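Local coordinates for protein 4-alpha-glucanotransferase (Aquifex aeolicus, PDB 1TZ7) that is an amylomaltase (D-enzyme), a carbohydrate-active enzyme of the 4-alpha-glucanotransferase family built round an eight-stranded parallel beta/alpha barrel, at residues Lys167-Trp172 and Pro231-Ala236; Leu176-Lys181 and Gly249-Leu254; Gly373-Glu378 and Glu385-Pro390; Leu406-Gly411 and Gln456-Leu461. All coordinates share one frame; numbering follows the deposited sequence.

Interaction 1 of 4, residues Lys167-Trp172 and Pro231-Ala236; sequences KEWYEW and PSYSSA
Trp169 aims its indole N-H at the backbone of the loop opposite: NE1 lies 2.9 Å from Tyr233 O in a nearly straight bond (166°), and the oxygen sits at the ring's edge, in the indole plane. Further round the same indole, CZ2 comes within 3.7 Å of Tyr233 CE2, the two ring planes inclined at 56°. Tyr170 completes the aromatic cluster. One of its faces takes Tyr233 CE1, only 3.2 Å from Tyr170 CD1, a tight fit; the opposite face carries Glu168 CB. Ser234 OG meets the edge of the Tyr170 ring, 3.4 Å from CE1. Trp169 can reach the carbonyl because its CG stands between its own backbone N and carbonyl carbon (chi1 71°). In the next shell, Ser234 centres an inverse gamma turn, Ser235 OG binds Ser232 O at 2.8 Å, and Ser235 occupies the N-cap of helix 236-240. The Tyr233 hydroxyl is held by Leu251 O, and Trp239 meets the ring of Trp169. Tryptophan therefore suits its place doubly: its large apolar surface joins two irregular loops, while its one polar atom finds an acceptor in Tyr233 O, which takes a further weak bond from Ser235 N.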
# COMPACT_ATOMS: atom_id res chain seq x y z
N LYS A 167 -21.73 -3.93 14.88
CA LYS A 167 -22.23 -3.03 13.84
C LYS A 167 -21.15 -2.03 13.42
O LYS A 167 -20.17 -1.82 14.13
CB LYS A 167 -23.46 -2.28 14.34
CG LYS A 167 -24.72 -3.13 14.45
CD LYS A 167 -25.89 -2.31 14.99
CE LYS A 167 -26.96 -3.21 15.60
NZ LYS A 167 -27.82 -2.46 16.56
N GLU A 168 -21.35 -1.40 12.26
CA GLU A 168 -20.47 -0.33 11.79
C GLU A 168 -20.72 0.97 12.58
O GLU A 168 -21.70 1.07 13.30
CB GLU A 168 -20.68 -0.08 10.29
CG GLU A 168 -19.45 -0.32 9.42
CD GLU A 168 -18.93 -1.74 9.52
OE1 GLU A 168 -17.76 -1.92 9.92
OE2 GLU A 168 -19.70 -2.68 9.20
N TRP A 169 -19.83 1.95 12.43
CA TRP A 169 -19.88 3.15 13.27
C TRP A 169 -21.11 4.01 12.96
O TRP A 169 -21.68 4.63 13.86
CB TRP A 169 -18.58 3.99 13.14
CG TRP A 169 -18.42 4.68 11.82
CD1 TRP A 169 -17.66 4.26 10.77
CD2 TRP A 169 -19.00 5.93 11.42
NE1 TRP A 169 -17.75 5.16 9.73
CE2 TRP A 169 -18.56 6.20 10.11
CE3 TRP A 169 -19.85 6.85 12.04
CZ2 TRP A 169 -18.95 7.34 9.41
CZ3 TRP A 169 -20.23 7.99 11.34
CH2 TRP A 169 -19.78 8.22 10.04
N TYR A 170 -21.51 4.03 11.69
CA TYR A 170 -22.66 4.84 11.26
C TYR A 170 -23.99 4.17 11.62
O TYR A 170 -25.05 4.73 11.39
CB TYR A 170 -22.59 5.12 9.75
CG TYR A 170 -22.40 3.89 8.89
CD1 TYR A 170 -21.12 3.46 8.53
CD2 TYR A 170 -23.49 3.16 8.42
CE1 TYR A 170 -20.94 2.34 7.75
CE2 TYR A 170 -23.31 2.03 7.63
CZ TYR A 170 -22.03 1.63 7.30
OH TYR A 170 -21.85 0.52 6.52
N GLU A 171 -23.92 2.96 12.18
CA GLU A 171 -25.11 2.24 12.64
C GLU A 171 -25.23 2.26 14.19
O GLU A 171 -26.23 1.81 14.74
CB GLU A 171 -25.09 0.79 12.14
CG GLU A 171 -24.78 0.65 10.65
CD GLU A 171 -25.05 -0.74 10.12
OE1 GLU A 171 -24.28 -1.67 10.45
OE2 GLU A 171 -26.03 -0.91 9.36
N TRP A 172 -24.19 2.76 14.86
CA TRP A 172 -24.18 2.82 16.33
C TRP A 172 -25.21 3.80 16.85
O TRP A 172 -25.71 4.64 16.10
CB TRP A 172 -22.80 3.24 16.85
CG TRP A 172 -21.73 2.23 16.62
CD1 TRP A 172 -21.89 0.90 16.36
CD2 TRP A 172 -20.32 2.48 16.63
NE1 TRP A 172 -20.66 0.30 16.21
CE2 TRP A 172 -19.68 1.25 16.37
CE3 TRP A 172 -19.53 3.61 16.83
CZ2 TRP A 172 -18.29 1.12 16.31
CZ3 TRP A 172 -18.15 3.49 16.77
CH2 TRP A 172 -17.55 2.25 16.51
N PRO A 231 -9.76 6.90 2.70
CA PRO A 231 -10.19 5.82 3.60
C PRO A 231 -11.49 5.22 3.10
O PRO A 231 -12.15 5.82 2.25
CB PRO A 231 -10.42 6.54 4.92
CG PRO A 231 -10.86 7.91 4.53
CD PRO A 231 -10.13 8.23 3.23
N SER A 232 -11.86 4.06 3.62
CA SER A 232 -13.20 3.53 3.40
C SER A 232 -14.20 4.30 4.27
O SER A 232 -13.83 4.87 5.29
CB SER A 232 -13.26 2.03 3.72
OG SER A 232 -13.00 1.79 5.09
N TYR A 233 -15.46 4.31 3.85
CA TYR A 233 -16.51 4.94 4.64
C TYR A 233 -16.60 4.27 6.01
O TYR A 233 -16.83 4.93 7.02
CB TYR A 233 -17.86 4.85 3.93
CG TYR A 233 -18.99 5.44 4.72
CD1 TYR A 233 -20.09 4.67 5.09
CD2 TYR A 233 -18.97 6.78 5.11
CE1 TYR A 233 -21.13 5.22 5.83
CE2 TYR A 233 -20.01 7.33 5.84
CZ TYR A 233 -21.08 6.55 6.19
OH TYR A 233 -22.11 7.09 6.92
N SER A 234 -16.42 2.95 6.02
CA SER A 234 -16.41 2.17 7.26
C SER A 234 -15.01 2.15 7.86
O SER A 234 -14.32 1.11 7.83
CB SER A 234 -16.88 0.75 6.98
OG SER A 234 -18.20 0.74 6.45
N SER A 235 -14.59 3.28 8.41
CA SER A 235 -13.27 3.39 9.02
C SER A 235 -13.30 4.29 10.25
O SER A 235 -14.18 5.15 10.39
CB SER A 235 -12.25 3.93 8.00
OG SER A 235 -12.48 5.29 7.70
N ALA A 236 -12.35 4.08 11.15
CA ALA A 236 -12.16 4.96 12.29
C ALA A 236 -11.86 6.40 11.85
O ALA A 236 -12.14 7.33 12.57
CB ALA A 236 -11.04 4.44 13.17

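Interaction 2 of 4, residues Leu176-Lys181 and Gly249-Leu254; sequences LKRREK and GDLKPL
Lys177 and Arg178 reach across to the loop 249-254 from the C-terminal end of helix 174-177, which a Schellman motif closes with Arg179 as its positive-phi C-prime residue. The two long side chains run alongside each other in nearly the same direction, each towards a backbone carbonyl. Lys177 is fully extended, with CG opposite its backbone N (chi1 178°), and this straight reach carries the ammonium to Asp250 O. Arg178 bends at its second torsion before levelling out, and its NH2 comes 2.9 Å from Gly249 O, although the angle is too poor for a hydrogen bond. Asp250 OD1 lies at the edge of the guanidinium, in its plane, but 4.0 Å from Arg178 NH2, so this salt bridge is a long one. Leu251 points the other way, towards the helix end: its CD1 packs 4.2 Å from Arg178 CG and 4.0 Å from Lys177 O, giving the aliphatic parts of the basic side chains an apolar neighbour. Long basic side chains suit this surface junction because they can span the gap to carbonyls of the loop; Glu174 adds weak, long ion pairs to both. The firm link is Lys177 NZ to Asp250 O, 2.8 Å, with NZ tilted 23° from the carbonyl plane.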
# COMPACT_ATOMS: atom_id res chain seq x y z
N LEU A 176 -22.70 7.71 20.40
CA LEU A 176 -21.38 7.16 20.06
C LEU A 176 -21.02 7.47 18.60
O LEU A 176 -19.86 7.70 18.27
CB LEU A 176 -21.35 5.65 20.30
CG LEU A 176 -21.60 5.19 21.73
CD1 LEU A 176 -21.79 3.68 21.78
CD2 LEU A 176 -20.47 5.61 22.65
N LYS A 177 -22.04 7.48 17.74
CA LYS A 177 -21.85 7.73 16.32
C LYS A 177 -21.29 9.13 16.07
O LYS A 177 -20.44 9.32 15.20
CB LYS A 177 -23.20 7.57 15.59
CG LYS A 177 -23.16 7.85 14.10
CD LYS A 177 -24.54 7.69 13.48
CE LYS A 177 -24.59 8.20 12.05
NZ LYS A 177 -25.98 8.38 11.57
N ARG A 178 -21.76 10.11 16.84
CA ARG A 178 -21.37 11.50 16.66
C ARG A 178 -20.30 11.90 17.68
O ARG A 178 -19.95 13.07 17.79
CB ARG A 178 -22.59 12.42 16.80
CG ARG A 178 -23.77 12.02 15.92
CD ARG A 178 -24.42 13.17 15.19
NE ARG A 178 -25.44 12.71 14.25
CZ ARG A 178 -26.24 13.52 13.56
NH1 ARG A 178 -26.15 14.84 13.69
NH2 ARG A 178 -27.15 13.00 12.74
N ARG A 179 -19.80 10.92 18.43
CA ARG A 179 -18.66 11.12 19.32
C ARG A 179 -18.94 12.20 20.38
O ARG A 179 -18.12 13.09 20.60
CB ARG A 179 -17.40 11.47 18.52
CG ARG A 179 -16.90 10.34 17.63
CD ARG A 179 -15.72 10.72 16.74
NE ARG A 179 -14.62 11.31 17.51
CZ ARG A 179 -13.76 10.61 18.24
NH1 ARG A 179 -12.79 11.23 18.90
NH2 ARG A 179 -13.85 9.28 18.31
N GLU A 180 -20.10 12.11 21.02
CA GLU A 180 -20.39 12.95 22.18
C GLU A 180 -19.40 12.64 23.30
O GLU A 180 -19.12 11.48 23.59
CB GLU A 180 -21.83 12.72 22.66
CG GLU A 180 -22.72 13.96 22.56
CD GLU A 180 -23.26 14.17 21.16
OE1 GLU A 180 -24.21 13.45 20.77
OE2 GLU A 180 -22.74 15.05 20.45
N LYS A 181 -18.87 13.70 23.92
CA LYS A 181 -17.74 13.58 24.84
C LYS A 181 -18.02 12.56 25.95
O LYS A 181 -17.22 11.65 26.19
CB LYS A 181 -17.41 14.94 25.46
CG LYS A 181 -16.83 15.96 24.45
CD LYS A 181 -17.33 17.40 24.73
CE LYS A 181 -17.98 18.03 23.49
NZ LYS A 181 -19.10 18.95 23.85
N GLY A 249 -26.41 15.63 7.01
CA GLY A 249 -26.73 15.80 8.42
C GLY A 249 -26.63 14.50 9.22
O GLY A 249 -26.30 14.54 10.41
N ASP A 250 -26.91 13.37 8.58
CA ASP A 250 -26.87 12.06 9.25
C ASP A 250 -25.50 11.37 9.13
O ASP A 250 -25.34 10.21 9.51
CB ASP A 250 -27.97 11.14 8.68
CG ASP A 250 -29.35 11.76 8.76
OD1 ASP A 250 -29.78 12.12 9.88
OD2 ASP A 250 -30.08 11.93 7.76
N LEU A 251 -24.51 12.10 8.59
CA LEU A 251 -23.14 11.56 8.40
C LEU A 251 -23.08 10.42 7.36
O LEU A 251 -22.12 9.65 7.33
CB LEU A 251 -22.55 11.09 9.74
CG LEU A 251 -22.59 12.10 10.90
CD1 LEU A 251 -21.95 11.50 12.14
CD2 LEU A 251 -21.90 13.41 10.52
N LYS A 252 -24.11 10.33 6.51
CA LYS A 252 -24.04 9.50 5.31
C LYS A 252 -23.40 10.29 4.17
O LYS A 252 -23.57 11.50 4.09
CB LYS A 252 -25.45 9.04 4.90
CG LYS A 252 -25.89 7.74 5.55
CD LYS A 252 -27.23 7.26 4.98
CE LYS A 252 -27.86 6.19 5.86
NZ LYS A 252 -29.27 5.91 5.48
N PRO A 253 -22.66 9.60 3.30
CA PRO A 253 -21.96 10.27 2.19
C PRO A 253 -22.92 11.05 1.30
O PRO A 253 -23.94 10.52 0.88
CB PRO A 253 -21.32 9.11 1.42
CG PRO A 253 -21.26 7.99 2.40
CD PRO A 253 -22.43 8.15 3.29
N LEU A 254 -22.58 12.31 1.04
CA LEU A 254 -23.31 13.13 0.07
C LEU A 254 -22.73 12.91 -1.33
O LEU A 254 -23.45 12.91 -2.32
CB LEU A 254 -23.21 14.61 0.46
CG LEU A 254 -24.27 15.58 -0.08
CD1 LEU A 254 -25.68 15.14 0.31
CD2 LEU A 254 -23.98 16.99 0.42

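Interaction 3 of 4, residues Gly373-Glu378 and Glu385-Pro390; sequences GSRVIE and ESEHLP
Val376 and His388 supply the straightest hydrogen bond of this contact. The backbone N of Val376 donates a hydrogen bond to ND1 of His388 over 3.0 Å at 169°, meeting the imidazole at its edge and near its plane. Histidine suits the place because a ring nitrogen can partner a strand amide much as a carbonyl of another strand would. A weaker bond joins Arg375 NH2 to Glu387 O at 2.9 Å, with an N-H angle of only 125°. The turn bearing these groups, type I from Ser386 to Leu389, is braced from within: Ser386 OG accepts from His388 N at 3.1 Å, an ST turn.

Charge adds little direct bonding. Glu387 OE2 stands over one face of the Arg375 guanidinium, 3.6 Å from NE, so the opposite charges attract although no N-H is aimed at the oxygen. The firmer ionic partner of Arg375 is Glu394, which binds NH1.

Apolar contacts fill the remainder. Arg375 bends at its second torsion (chi2 -74°), which lays CD over the centre of the His388 ring, 4.2 Å from the centroid, in a CH-pi contact. Just past the strand's end, Ile377 CD1 touches Pro390 CG at 4.1 Å.

Within the barrel, strand 373-376 bonds through its backbone to strand 397-400, while Ser374 OG reaches Ala352 O at the end of strand 350-352. Loop 385-390 belongs to the connection between strands 373-376 and 397-400; Tyr399 binds His388 O, and helix 437-447 covers Ile377 and Pro390 through Leu444.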
# COMPACT_ATOMS: atom_id res chain seq x y z
N GLY A 373 7.58 11.09 -10.73
CA GLY A 373 6.44 10.38 -11.26
C GLY A 373 6.68 8.88 -11.32
O GLY A 373 7.71 8.38 -10.88
N SER A 374 5.71 8.17 -11.88
CA SER A 374 5.82 6.74 -12.10
C SER A 374 5.81 6.44 -13.61
O SER A 374 5.07 7.06 -14.36
CB SER A 374 4.66 6.00 -11.41
OG SER A 374 4.74 6.12 -10.00
N ARG A 375 6.63 5.49 -14.02
CA ARG A 375 6.57 4.95 -15.38
C ARG A 375 6.62 3.43 -15.34
O ARG A 375 7.21 2.84 -14.45
CB ARG A 375 7.72 5.48 -16.23
CG ARG A 375 7.81 6.99 -16.30
CD ARG A 375 6.75 7.64 -17.18
NE ARG A 375 6.73 9.09 -17.00
CZ ARG A 375 7.54 9.95 -17.64
NH1 ARG A 375 7.45 11.25 -17.40
NH2 ARG A 375 8.44 9.50 -18.52
N VAL A 376 5.98 2.80 -16.32
CA VAL A 376 5.84 1.35 -16.36
C VAL A 376 6.11 0.87 -17.77
O VAL A 376 5.41 1.26 -18.70
CB VAL A 376 4.41 0.91 -15.91
CG1 VAL A 376 4.33 -0.61 -15.77
CG2 VAL A 376 4.03 1.58 -14.60
N ILE A 377 7.12 0.03 -17.94
CA ILE A 377 7.56 -0.36 -19.28
C ILE A 377 6.51 -1.23 -19.99
O ILE A 377 6.51 -1.33 -21.22
CB ILE A 377 8.92 -1.09 -19.22
CG1 ILE A 377 9.57 -1.11 -20.60
CG2 ILE A 377 8.75 -2.51 -18.69
CD1 ILE A 377 11.04 -1.29 -20.58
N GLU A 378 5.62 -1.83 -19.21
CA GLU A 378 4.50 -2.59 -19.78
C GLU A 378 3.55 -1.70 -20.62
O GLU A 378 2.85 -2.19 -21.50
CB GLU A 378 3.70 -3.27 -18.65
CG GLU A 378 2.79 -4.38 -19.13
CD GLU A 378 2.18 -5.16 -18.00
OE1 GLU A 378 0.95 -5.11 -17.84
OE2 GLU A 378 2.94 -5.84 -17.27
N GLU A 385 5.76 6.69 -29.46
CA GLU A 385 6.40 7.77 -28.70
C GLU A 385 5.93 7.80 -27.24
O GLU A 385 5.91 8.85 -26.60
CB GLU A 385 6.13 9.12 -29.38
CG GLU A 385 7.06 9.42 -30.56
CD GLU A 385 6.46 10.41 -31.54
OE1 GLU A 385 6.04 9.98 -32.64
OE2 GLU A 385 6.43 11.61 -31.23
N SER A 386 5.55 6.63 -26.72
CA SER A 386 5.08 6.52 -25.34
C SER A 386 6.10 7.10 -24.37
O SER A 386 7.31 6.90 -24.52
CB SER A 386 4.81 5.05 -24.99
OG SER A 386 4.61 4.89 -23.60
N GLU A 387 5.61 7.81 -23.36
CA GLU A 387 6.47 8.38 -22.34
C GLU A 387 7.04 7.29 -21.40
O GLU A 387 7.89 7.56 -20.56
CB GLU A 387 5.71 9.44 -21.52
CG GLU A 387 4.64 8.88 -20.59
CD GLU A 387 3.72 9.96 -20.02
OE1 GLU A 387 2.89 10.49 -20.77
OE2 GLU A 387 3.84 10.27 -18.82
N HIS A 388 6.57 6.05 -21.57
CA HIS A 388 7.04 4.94 -20.77
C HIS A 388 8.15 4.14 -21.46
O HIS A 388 8.68 3.18 -20.91
CB HIS A 388 5.88 4.01 -20.42
CG HIS A 388 4.77 4.67 -19.67
ND1 HIS A 388 4.47 4.36 -18.36
CD2 HIS A 388 3.88 5.63 -20.04
CE1 HIS A 388 3.45 5.10 -17.96
NE2 HIS A 388 3.07 5.87 -18.96
N LEU A 389 8.51 4.54 -22.68
CA LEU A 389 9.71 4.01 -23.32
C LEU A 389 10.97 4.51 -22.57
O LEU A 389 11.03 5.66 -22.14
CB LEU A 389 9.77 4.44 -24.80
CG LEU A 389 8.79 3.71 -25.73
CD1 LEU A 389 8.61 4.47 -27.03
CD2 LEU A 389 9.27 2.29 -26.00
N PRO A 390 11.96 3.63 -22.40
CA PRO A 390 13.17 3.96 -21.64
C PRO A 390 13.78 5.32 -22.00
O PRO A 390 14.13 6.08 -21.11
CB PRO A 390 14.13 2.84 -22.03
CG PRO A 390 13.24 1.68 -22.33
CD PRO A 390 11.97 2.25 -22.90

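Interaction 4 of 4, residues Leu406-Gly411 and Gln456-Leu461; sequences LPPIRG and QMQDLL
The first turn of helix 409-414 is met by Asp459, which stands on the short helix 457-460 directly after barrel strand 452-456. Proline at the N-cap position, Pro408, has no side-chain acceptor to offer the new helix, and the aspartate from the distant segment supplies one. Its OD1 takes a hydrogen bond from the backbone N of Ile409, 2.8 Å from N to OD1 at 156°, approached on the syn side and 32° out of the carboxylate plane. A water donates a hydrogen bond to Asp459 OD1 at 2.8 Å and accepts one from Arg410 N, so two successive amides of the helix start are served, one directly and one through solvent. Asp459 CG lies opposite its own carbonyl carbon (chi1 -65°), which swings the carboxylate towards the helix start. Asp459 OD2 passes 3.5 Å from Ile409 CG1 and is bound by the hydroxyls of Thr401 and Ser402, which hold the group's rotation.

Beside this polar centre, Pro408 CG packs 3.7 Å from Gln458 CB. Gln458 turns its amide elsewhere, NE2 bonding to Ala467 O, so its aliphatic root is what faces the proline ring. A second water lies between Leu406 O and Gln456 OE1 and bonds to both.

Aspartate suits the place because its two oxygens serve separate partners. The amide and the water both donate to OD1, two hydroxyls bond to OD2, and the positive end of the helix dipole would probably favour the ionised form of this buried carboxylate.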
# COMPACT_ATOMS: atom_id res chain seq x y z
N LEU A 406 -1.31 -4.84 -12.40
CA LEU A 406 -1.07 -5.28 -13.76
C LEU A 406 -0.71 -6.75 -13.77
O LEU A 406 -0.25 -7.28 -12.76
CB LEU A 406 0.09 -4.49 -14.37
CG LEU A 406 -0.24 -3.19 -15.13
CD1 LEU A 406 -1.42 -2.47 -14.53
CD2 LEU A 406 0.98 -2.29 -15.15
N PRO A 407 -0.89 -7.40 -14.90
CA PRO A 407 -0.31 -8.73 -15.10
C PRO A 407 1.21 -8.62 -15.09
O PRO A 407 1.74 -7.61 -15.55
CB PRO A 407 -0.83 -9.16 -16.48
CG PRO A 407 -1.37 -7.93 -17.13
CD PRO A 407 -1.63 -6.93 -16.08
N PRO A 408 1.90 -9.61 -14.55
CA PRO A 408 3.35 -9.67 -14.69
C PRO A 408 3.74 -9.68 -16.16
O PRO A 408 2.96 -10.13 -17.00
CB PRO A 408 3.72 -11.00 -14.01
CG PRO A 408 2.59 -11.28 -13.08
CD PRO A 408 1.37 -10.75 -13.78
N ILE A 409 4.93 -9.18 -16.46
CA ILE A 409 5.38 -8.99 -17.85
C ILE A 409 5.15 -10.22 -18.73
O ILE A 409 4.75 -10.10 -19.88
CB ILE A 409 6.88 -8.58 -17.87
CG1 ILE A 409 7.05 -7.12 -17.44
CG2 ILE A 409 7.49 -8.81 -19.27
CD1 ILE A 409 6.32 -6.11 -18.34
N ARG A 410 5.41 -11.41 -18.18
CA ARG A 410 5.33 -12.64 -18.98
C ARG A 410 3.89 -12.95 -19.38
O ARG A 410 3.64 -13.43 -20.48
CB ARG A 410 5.92 -13.82 -18.20
CG ARG A 410 6.03 -15.13 -19.03
CD ARG A 410 6.82 -16.24 -18.34
NE ARG A 410 7.09 -17.36 -19.23
CZ ARG A 410 7.80 -18.44 -18.89
NH1 ARG A 410 8.31 -18.55 -17.68
NH2 ARG A 410 7.99 -19.41 -19.77
N GLY A 411 2.94 -12.68 -18.48
CA GLY A 411 1.53 -12.88 -18.76
C GLY A 411 0.95 -11.79 -19.65
O GLY A 411 0.08 -12.04 -20.48
N GLN A 456 8.94 -5.74 -10.22
CA GLN A 456 7.96 -6.56 -9.50
C GLN A 456 8.51 -7.97 -9.35
O GLN A 456 9.09 -8.52 -10.28
CB GLN A 456 6.60 -6.58 -10.22
CG GLN A 456 5.43 -6.88 -9.26
CD GLN A 456 4.06 -6.96 -9.94
OE1 GLN A 456 3.04 -7.08 -9.26
NE2 GLN A 456 4.05 -6.90 -11.26
N MET A 457 8.33 -8.55 -8.17
CA MET A 457 8.96 -9.83 -7.83
C MET A 457 8.57 -10.90 -8.85
O MET A 457 9.39 -11.72 -9.23
CB MET A 457 8.56 -10.27 -6.42
CG MET A 457 9.29 -11.52 -5.94
SD MET A 457 11.07 -11.26 -5.75
CE MET A 457 11.52 -12.71 -4.83
N GLN A 458 7.31 -10.87 -9.28
CA GLN A 458 6.79 -11.86 -10.24
C GLN A 458 7.57 -11.83 -11.56
O GLN A 458 7.71 -12.86 -12.23
CB GLN A 458 5.30 -11.59 -10.53
CG GLN A 458 4.37 -11.88 -9.36
CD GLN A 458 4.03 -10.63 -8.57
OE1 GLN A 458 4.90 -9.84 -8.24
NE2 GLN A 458 2.75 -10.45 -8.26
N ASP A 459 8.07 -10.66 -11.93
CA ASP A 459 8.88 -10.51 -13.15
C ASP A 459 10.28 -11.11 -12.95
O ASP A 459 10.82 -11.76 -13.84
CB ASP A 459 9.00 -9.04 -13.54
CG ASP A 459 7.66 -8.43 -13.95
OD1 ASP A 459 6.74 -9.20 -14.30
OD2 ASP A 459 7.45 -7.21 -13.94
N LEU A 460 10.85 -10.88 -11.77
CA LEU A 460 12.13 -11.48 -11.40
C LEU A 460 12.04 -13.01 -11.49
O LEU A 460 13.00 -13.67 -11.89
CB LEU A 460 12.52 -11.07 -9.98
CG LEU A 460 14.00 -10.80 -9.70
CD1 LEU A 460 14.26 -10.81 -8.20
CD2 LEU A 460 14.91 -11.79 -10.41
N LEU A 461 10.88 -13.55 -11.11
CA LEU A 461 10.68 -15.00 -11.08
C LEU A 461 10.11 -15.53 -12.39
O LEU A 461 9.87 -16.73 -12.54
CB LEU A 461 9.74 -15.37 -9.92
CG LEU A 461 10.26 -15.01 -8.52
CD1 LEU A 461 9.21 -15.29 -7.45
CD2 LEU A 461 11.54 -15.76 -8.21
O HOH W 1 0.69 -8.18 -10.44
O HOH W 2 6.55 -11.73 -15.47

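The four contacts form two neighbouring pairs on opposite sides of the chain's centre. Interactions 1 and 2 lie about 10 Å apart, centre to centre, and their segments alternate along the chain: 231-236 leads into helix 236-240 and meets 167-172, while 249-254 follows that helix and meets the end of helix 174-177. Tyr233 OH and Leu251 O join the two contacts directly. Interactions 3 and 4 follow later in sequence, about 16 Å apart between centres, around the last barrel strands, 373-376, 397-400 and 452-456. There Glu378, just past strand 373-376, packs against Leu406, Pro407 and Ile409. Between the pairs, centres are about 36 to 44 Å apart and nothing touches.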